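Local coordinates for protein probable 2-oxoacid ferredoxin oxidoreductase, alpha chain (Thermoplasma acidophilum, PDB 3JU3) that probably oxidises 2-oxoacids such as 2-oxoglutarate to acyl-CoA and carbon dioxide with ferredoxin as electron acceptor, and is represented here by a C-terminal fragment holding core domain II, at residues A[16-21]-A[110-115]; A[29-34]-A[106-111]; A[45-50]-A[77-82]. All blocks are in the same frame, centred on the assembly; numbering follows the deposited sequence.

Interaction 1: residues A[16-21]-A[110-115]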
# COMPACT_ATOMS: atom_id res chain seq x y z
N ILE A 16 22.84 10.39 13.98
CA ILE A 16 21.58 10.40 13.21
C ILE A 16 20.45 9.89 14.11
O ILE A 16 20.60 8.84 14.78
CB ILE A 16 21.65 9.45 11.98
CG1 ILE A 16 22.68 9.96 10.94
CG2 ILE A 16 20.22 9.30 11.33
CD1 ILE A 16 23.16 8.90 9.93
N THR A 17 19.31 10.59 14.11
CA THR A 17 18.11 10.09 14.75
C THR A 17 17.05 9.83 13.68
O THR A 17 16.47 10.76 13.11
CB THR A 17 17.60 11.14 15.78
OG1 THR A 17 18.54 11.22 16.84
CG2 THR A 17 16.19 10.78 16.37
N PHE A 18 16.84 8.56 13.40
CA PHE A 18 15.77 8.15 12.49
C PHE A 18 14.43 8.27 13.23
O PHE A 18 14.38 8.10 14.44
CB PHE A 18 15.96 6.70 12.04
CG PHE A 18 17.14 6.49 11.11
CD1 PHE A 18 17.06 6.92 9.79
CD2 PHE A 18 18.31 5.85 11.55
CE1 PHE A 18 18.14 6.72 8.90
CE2 PHE A 18 19.41 5.66 10.66
CZ PHE A 18 19.31 6.08 9.36
N VAL A 19 13.36 8.59 12.49
CA VAL A 19 11.99 8.56 13.04
C VAL A 19 11.17 7.73 12.07
O VAL A 19 11.22 7.96 10.85
CB VAL A 19 11.37 9.94 13.12
CG1 VAL A 19 9.97 9.88 13.82
CG2 VAL A 19 12.27 10.89 13.86
N THR A 20 10.43 6.75 12.59
CA THR A 20 9.48 6.05 11.78
C THR A 20 8.38 5.43 12.65
O THR A 20 8.35 5.62 13.88
CB THR A 20 10.17 5.00 10.85
OG1 THR A 20 9.35 4.78 9.67
CG2 THR A 20 10.39 3.65 11.58
N TRP A 21 7.47 4.72 11.99
CA TRP A 21 6.35 4.06 12.61
C TRP A 21 6.08 2.89 11.67
O TRP A 21 6.57 2.85 10.54
CB TRP A 21 5.12 5.01 12.69
CG TRP A 21 4.63 5.41 11.31
CD1 TRP A 21 5.18 6.36 10.47
CD2 TRP A 21 3.56 4.82 10.58
NE1 TRP A 21 4.48 6.41 9.29
CE2 TRP A 21 3.48 5.47 9.34
CE3 TRP A 21 2.64 3.81 10.87
CZ2 TRP A 21 2.51 5.15 8.39
CZ3 TRP A 21 1.68 3.49 9.93
CH2 TRP A 21 1.64 4.15 8.69
N LYS A 110 22.73 4.61 2.06
CA LYS A 110 23.25 5.60 1.13
C LYS A 110 22.70 6.99 1.40
O LYS A 110 23.49 7.93 1.56
CB LYS A 110 22.99 5.20 -0.34
CG LYS A 110 23.91 5.89 -1.34
CD LYS A 110 23.76 5.32 -2.72
CE LYS A 110 24.44 6.23 -3.72
NZ LYS A 110 23.64 7.47 -3.90
N SER A 111 21.36 7.11 1.44
CA SER A 111 20.69 8.40 1.63
C SER A 111 21.04 9.01 2.96
O SER A 111 21.19 10.24 3.08
CB SER A 111 19.17 8.28 1.61
OG SER A 111 18.73 7.54 0.51
N ALA A 112 21.08 8.14 3.97
CA ALA A 112 21.40 8.51 5.34
C ALA A 112 22.79 9.19 5.46
O ALA A 112 22.95 10.24 6.10
CB ALA A 112 21.31 7.27 6.26
N LYS A 113 23.78 8.58 4.82
CA LYS A 113 25.14 9.14 4.78
C LYS A 113 25.19 10.46 4.00
O LYS A 113 25.80 11.43 4.47
CB LYS A 113 26.14 8.11 4.27
CG LYS A 113 26.35 7.01 5.29
CD LYS A 113 27.53 6.12 4.94
CE LYS A 113 27.11 5.03 4.00
NZ LYS A 113 28.24 4.14 3.58
N GLU A 114 24.53 10.49 2.84
CA GLU A 114 24.36 11.72 2.08
C GLU A 114 23.82 12.85 2.96
O GLU A 114 24.30 13.98 2.88
CB GLU A 114 23.45 11.52 0.87
CG GLU A 114 23.39 12.72 -0.07
CD GLU A 114 22.40 12.53 -1.21
OE1 GLU A 114 21.26 12.10 -0.95
OE2 GLU A 114 22.77 12.83 -2.38
N ILE A 115 22.83 12.53 3.80
CA ILE A 115 22.16 13.54 4.60
C ILE A 115 23.11 14.01 5.72
O ILE A 115 23.20 15.20 6.04
CB ILE A 115 20.80 12.97 5.21
CG1 ILE A 115 19.70 12.95 4.12
CG2 ILE A 115 20.37 13.79 6.41
CD1 ILE A 115 18.45 12.10 4.45

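Interaction 2: residues A[29-34]-A[106-111]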
# COMPACT_ATOMS: atom_id res chain seq x y z
N LEU A 29 16.42 -0.49 11.77
CA LEU A 29 17.22 -1.10 12.81
C LEU A 29 18.46 -1.81 12.26
O LEU A 29 19.55 -1.74 12.87
CB LEU A 29 16.38 -2.01 13.71
CG LEU A 29 15.42 -1.36 14.70
CD1 LEU A 29 14.61 -2.44 15.41
CD2 LEU A 29 16.14 -0.47 15.76
N ASP A 30 18.32 -2.45 11.11
CA ASP A 30 19.47 -2.97 10.37
C ASP A 30 20.41 -1.88 9.83
O ASP A 30 21.63 -2.10 9.80
CB ASP A 30 19.02 -3.83 9.19
CG ASP A 30 18.29 -5.08 9.61
OD1 ASP A 30 18.38 -5.51 10.79
OD2 ASP A 30 17.59 -5.63 8.74
N VAL A 31 19.88 -0.75 9.37
CA VAL A 31 20.73 0.34 8.88
C VAL A 31 21.57 0.89 10.03
O VAL A 31 22.75 1.26 9.83
CB VAL A 31 19.93 1.46 8.20
CG1 VAL A 31 20.86 2.63 7.79
CG2 VAL A 31 19.25 0.93 6.98
N ILE A 32 20.95 0.96 11.20
CA ILE A 32 21.65 1.29 12.45
C ILE A 32 22.87 0.38 12.67
O ILE A 32 23.98 0.87 13.00
CB ILE A 32 20.67 1.35 13.65
CG1 ILE A 32 19.80 2.61 13.49
CG2 ILE A 32 21.43 1.35 15.03
CD1 ILE A 32 18.66 2.72 14.40
N GLU A 33 22.70 -0.93 12.49
CA GLU A 33 23.81 -1.87 12.74
C GLU A 33 24.91 -1.70 11.70
O GLU A 33 26.08 -1.69 12.06
CB GLU A 33 23.34 -3.33 12.83
CG GLU A 33 22.45 -3.65 14.04
CD GLU A 33 23.00 -3.12 15.38
OE1 GLU A 33 23.84 -3.81 16.01
OE2 GLU A 33 22.58 -2.03 15.81
N ASP A 34 24.53 -1.56 10.43
CA ASP A 34 25.49 -1.26 9.35
C ASP A 34 26.29 0.04 9.59
O ASP A 34 27.50 0.09 9.33
CB ASP A 34 24.75 -1.19 8.01
CG ASP A 34 24.02 -2.46 7.68
OD1 ASP A 34 24.54 -3.56 7.98
OD2 ASP A 34 22.93 -2.37 7.10
N ASP A 106 20.59 -0.87 1.71
CA ASP A 106 21.72 -0.23 1.08
C ASP A 106 21.36 1.16 0.56
O ASP A 106 22.17 2.08 0.66
CB ASP A 106 22.28 -1.11 -0.05
CG ASP A 106 22.74 -2.48 0.44
OD1 ASP A 106 22.85 -2.68 1.67
OD2 ASP A 106 22.98 -3.37 -0.42
N GLU A 107 20.15 1.31 0.01
CA GLU A 107 19.69 2.62 -0.46
C GLU A 107 19.42 3.56 0.69
O GLU A 107 19.71 4.76 0.59
CB GLU A 107 18.44 2.49 -1.34
CG GLU A 107 18.75 2.05 -2.76
CD GLU A 107 17.50 1.72 -3.56
OE1 GLU A 107 16.39 1.80 -2.99
OE2 GLU A 107 17.63 1.39 -4.76
N ILE A 108 18.86 3.03 1.77
CA ILE A 108 18.58 3.82 2.95
C ILE A 108 19.92 4.28 3.55
O ILE A 108 20.09 5.46 3.89
CB ILE A 108 17.74 3.03 4.02
CG1 ILE A 108 16.34 2.69 3.49
CG2 ILE A 108 17.63 3.84 5.34
CD1 ILE A 108 15.53 1.83 4.44
N LEU A 109 20.84 3.33 3.69
CA LEU A 109 22.20 3.61 4.19
C LEU A 109 22.82 4.75 3.37
O LEU A 109 23.29 5.76 3.93
CB LEU A 109 23.05 2.33 4.13
CG LEU A 109 24.46 2.27 4.71
CD1 LEU A 109 24.45 2.79 6.11
CD2 LEU A 109 24.94 0.82 4.72
N LYS A 110 22.73 4.61 2.06
CA LYS A 110 23.25 5.60 1.13
C LYS A 110 22.70 6.99 1.40
O LYS A 110 23.49 7.93 1.56
CB LYS A 110 22.99 5.20 -0.34
CG LYS A 110 23.91 5.89 -1.34
CD LYS A 110 23.76 5.32 -2.72
CE LYS A 110 24.44 6.23 -3.72
NZ LYS A 110 23.64 7.47 -3.90
N SER A 111 21.36 7.11 1.44
CA SER A 111 20.69 8.40 1.63
C SER A 111 21.04 9.01 2.96
O SER A 111 21.19 10.24 3.08
CB SER A 111 19.17 8.28 1.61
OG SER A 111 18.73 7.54 0.51

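Interaction 3: residues A[45-50]-A[77-82]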
# COMPACT_ATOMS: atom_id res chain seq x y z
N LEU A 45 13.66 6.93 16.88
CA LEU A 45 12.47 7.31 17.62
C LEU A 45 11.34 6.60 16.89
O LEU A 45 11.07 6.89 15.74
CB LEU A 45 12.27 8.82 17.63
CG LEU A 45 10.92 9.39 18.09
CD1 LEU A 45 10.77 9.05 19.53
CD2 LEU A 45 10.91 10.94 17.93
N TYR A 46 10.71 5.65 17.56
CA TYR A 46 9.69 4.82 16.96
C TYR A 46 8.35 5.21 17.57
O TYR A 46 8.15 5.12 18.78
CB TYR A 46 10.00 3.36 17.28
CG TYR A 46 9.01 2.38 16.74
CD1 TYR A 46 8.81 2.23 15.38
CD2 TYR A 46 8.28 1.60 17.61
CE1 TYR A 46 7.89 1.32 14.92
CE2 TYR A 46 7.38 0.74 17.17
CZ TYR A 46 7.18 0.59 15.84
OH TYR A 46 6.27 -0.35 15.47
N LEU A 47 7.43 5.64 16.71
CA LEU A 47 6.08 5.99 17.15
C LEU A 47 5.19 4.76 17.04
O LEU A 47 5.09 4.14 15.98
CB LEU A 47 5.53 7.14 16.31
CG LEU A 47 6.50 8.34 16.25
CD1 LEU A 47 6.00 9.48 15.35
CD2 LEU A 47 6.88 8.87 17.67
N LYS A 48 4.60 4.40 18.16
CA LYS A 48 3.73 3.23 18.23
C LYS A 48 2.30 3.61 17.81
O LYS A 48 1.76 4.64 18.22
CB LYS A 48 3.72 2.71 19.66
CG LYS A 48 5.08 2.28 20.12
CD LYS A 48 4.95 1.63 21.46
CE LYS A 48 6.25 1.16 21.96
NZ LYS A 48 6.00 0.72 23.35
N MSE A 49 1.67 2.76 17.03
CA MSE A 49 0.35 3.04 16.49
C MSE A 49 -0.78 2.89 17.52
O MSE A 49 -1.48 3.85 17.81
CB MSE A 49 0.07 2.17 15.28
CG MSE A 49 0.73 2.68 14.01
SE MSE A 49 0.56 1.30 12.65
CE MSE A 49 0.94 -0.18 13.93
N PHE A 50 -0.99 1.72 18.07
CA PHE A 50 -2.25 1.55 18.83
C PHE A 50 -1.99 1.36 20.32
O PHE A 50 -2.79 0.81 21.05
CB PHE A 50 -3.06 0.38 18.25
CG PHE A 50 -3.40 0.57 16.80
CD1 PHE A 50 -4.42 1.46 16.43
CD2 PHE A 50 -2.69 -0.10 15.81
CE1 PHE A 50 -4.74 1.66 15.09
CE2 PHE A 50 -2.99 0.08 14.46
CZ PHE A 50 -4.02 0.96 14.10
N ALA A 77 2.23 7.30 5.47
CA ALA A 77 2.56 8.65 5.96
C ALA A 77 4.05 8.78 6.29
O ALA A 77 4.76 7.76 6.57
CB ALA A 77 1.75 9.00 7.19
N GLN A 78 4.47 10.04 6.21
CA GLN A 78 5.68 10.57 6.77
C GLN A 78 5.26 11.03 8.16
O GLN A 78 4.34 11.85 8.27
CB GLN A 78 6.13 11.78 5.92
CG GLN A 78 6.50 11.43 4.47
CD GLN A 78 6.61 12.63 3.52
OE1 GLN A 78 7.09 13.70 3.88
NE2 GLN A 78 6.18 12.42 2.28
N ALA A 79 5.89 10.51 9.22
CA ALA A 79 5.61 10.99 10.56
C ALA A 79 5.90 12.49 10.75
O ALA A 79 5.48 13.04 11.76
CB ALA A 79 6.32 10.18 11.63
N ALA A 80 6.59 13.13 9.78
CA ALA A 80 6.97 14.53 9.93
C ALA A 80 5.76 15.44 10.04
O ALA A 80 5.79 16.44 10.76
CB ALA A 80 7.88 15.02 8.74
N GLN A 81 4.71 15.12 9.29
CA GLN A 81 3.55 15.99 9.27
C GLN A 81 2.94 16.07 10.67
O GLN A 81 2.71 17.18 11.20
CB GLN A 81 2.52 15.56 8.23
CG GLN A 81 2.52 16.44 6.98
CD GLN A 81 1.64 15.87 5.88
OE1 GLN A 81 1.94 14.79 5.34
NE2 GLN A 81 0.57 16.58 5.52
N MSE A 82 2.70 14.94 11.28
CA MSE A 82 2.02 14.97 12.57
C MSE A 82 2.94 15.45 13.69
O MSE A 82 2.47 16.05 14.64
CB MSE A 82 1.34 13.62 12.86
CG MSE A 82 2.11 12.70 13.72
SE MSE A 82 1.24 10.96 13.85
CE MSE A 82 2.62 9.94 12.95

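Interaction 1: residues A[16-21]-A[110-115]
I16 and F18 of strand 16-21 meet A112 of helix 105-117 in a small, buried, apolar contact. It lies near the start of the strand, where helix 105-117 packs on the sheet of core domain II, on the face that helix 25-37 also covers. A112 is the single residue of 110-115 that both side chains reach. Its CB points at the strand and stops 3.9 Å from CZ of F18. The methyl sits at the far edge of the phenyl ring, close to the ring plane and not over a face. CE1 of F18 is a little farther off, at 4.2 Å from the same CB.

I16 comes in beside the phenylalanine. Its CD1 ends 4.1 Å from the carbonyl oxygen of A112 and 4.4 Å from A112 CB, a van der Waals approach with little overlap. The two branches of I16 share the work. CG1 stands anti to the carbonyl carbon (chi1 -66°) and carries CD1 to the helix. CG2 is thereby turned to F18 and lies over the centre of its ring, 3.7 Å above the plane. That methyl backs one face of the ring while A112 meets its edge. The CA atoms of I16 and A112 are the nearest across the two segments, 8.1 Å apart.

L35 of helix 25-37 touches both I16 and F18, and I28 of that helix also packs on F18. Strand 42-47 supplies A42 and L44 beside them. On the other side of strand 16-21 from strand 42-47, a strand of the second subunit pairs in parallel with T17 to V19, so the sheet continues into that subunit.

Interaction 2: residues A[29-34]-A[106-111]
V31 and D34 of helix 25-37 pack against I108 and L109 of helix 105-117. Here two helices that lie on one face of the sheet of core domain II cross each other. The short segments make an angle of -61°, with their axes 9.7 Å apart. At the start of the second segment, D106 OD1 lies 5.4 Å from D34 OD2, like charges that probably repel weakly.

I108 comes next. Its CG2 methyl lies 3.7 Å from CG2 of V31, and the two side chains meet at a slant. L109 follows and is the nearest backbone neighbour, its CA 5.9 Å from that of V31. Its two methyls part: CD1 reaches CG1 of V31 at 4.0 Å, while CD2 touches CB of D34 at 3.9 Å. The aspartate thus gives its aliphatic carbon to the leucine.

V31 serves both partners because it is branched. CG1 stands opposite the backbone N (chi1 176°) and faces L109, leaving CG2 for I108. With an alanine here both methyls go, and I108 CG2 and L109 CD1 would probably be left without their mates.

S111 ends the segment. Its OG gives a 2.9 Å hydrogen bond to E107 O, which also accepts S111 N from the opposite face of the carbonyl plane.

On the sheet side, V31 and I32 rest on F18 of strand 16-21, and I32 also packs on A42 and L44 of strand 42-47. I108 has further neighbours in M103 and in I95 of strand 93-95.

Interaction 3: residues A[45-50]-A[77-82]
L47 alone joins segment 45-50 to segment 77-82, where it meets A79 and M82 at the start of helix 79-87. The segment begins on strand 42-47, and L45 and Y46 lead up to the contact.

L47 is the last strand residue and points at the helix. A backbone hydrogen bond with T20 of strand 16-21 holds it in the sheet. Its CD1 does all the touching. This methyl lies 3.8 Å from CB of A79 and 4.2 Å from CE of M82, a selenomethionine. CD1 is extended away from CA (chi2 177°), which carries it toward the helix. The CA atoms of L47 and A79 stay 8.3 Å apart. L47 and M82 reach each other tip to tip. The chain of M82 is bent at its last torsion (chi3 115°), and the bend sets CE beside the leucine methyl. The selenium stands farther back, with SE of M82 5.2 Å from CD1 of L47. A79 has a bare methyl and lies deeper than M82. CB of A79 is also 3.9 Å from CE of M82, so the three methyl groups form one small apolar cluster.

Strands 16-21 and 42-47 are parallel and joined through helix 25-37 in a beta-alpha-beta crossover. Side chains of both strands meet that helix on one face of the sheet. Helix 79-87 covers the other face, where L47 points. The domain is thus layered helix, sheet, helix.

After L47 the strand ends and residues 48-50 run on as a loop. On the helix side, W21 of strand 16-21 packs on A79 and donates from NE1 to A77 O. M82 also packs on F50 of the second subunit.

Interactions 1 and 2 are neighbours, with centres about 8 Å apart. Both use helix 105-117, and F18 of interaction 1 touches V31 and I32 of interaction 2. The centre of interaction 3 is about 15 Å from that of interaction 1 and about 19 Å from that of interaction 2. It touches interaction 1 through the adjacent strands 16-21 and 42-47, but not interaction 2. Along the chain it is nested inside the long loops closed by the other two. Helices thus cover both faces of the shared sheet. Interactions 1 and 3 also border the second subunit, whereas interaction 2 touches no other chain of the assembly.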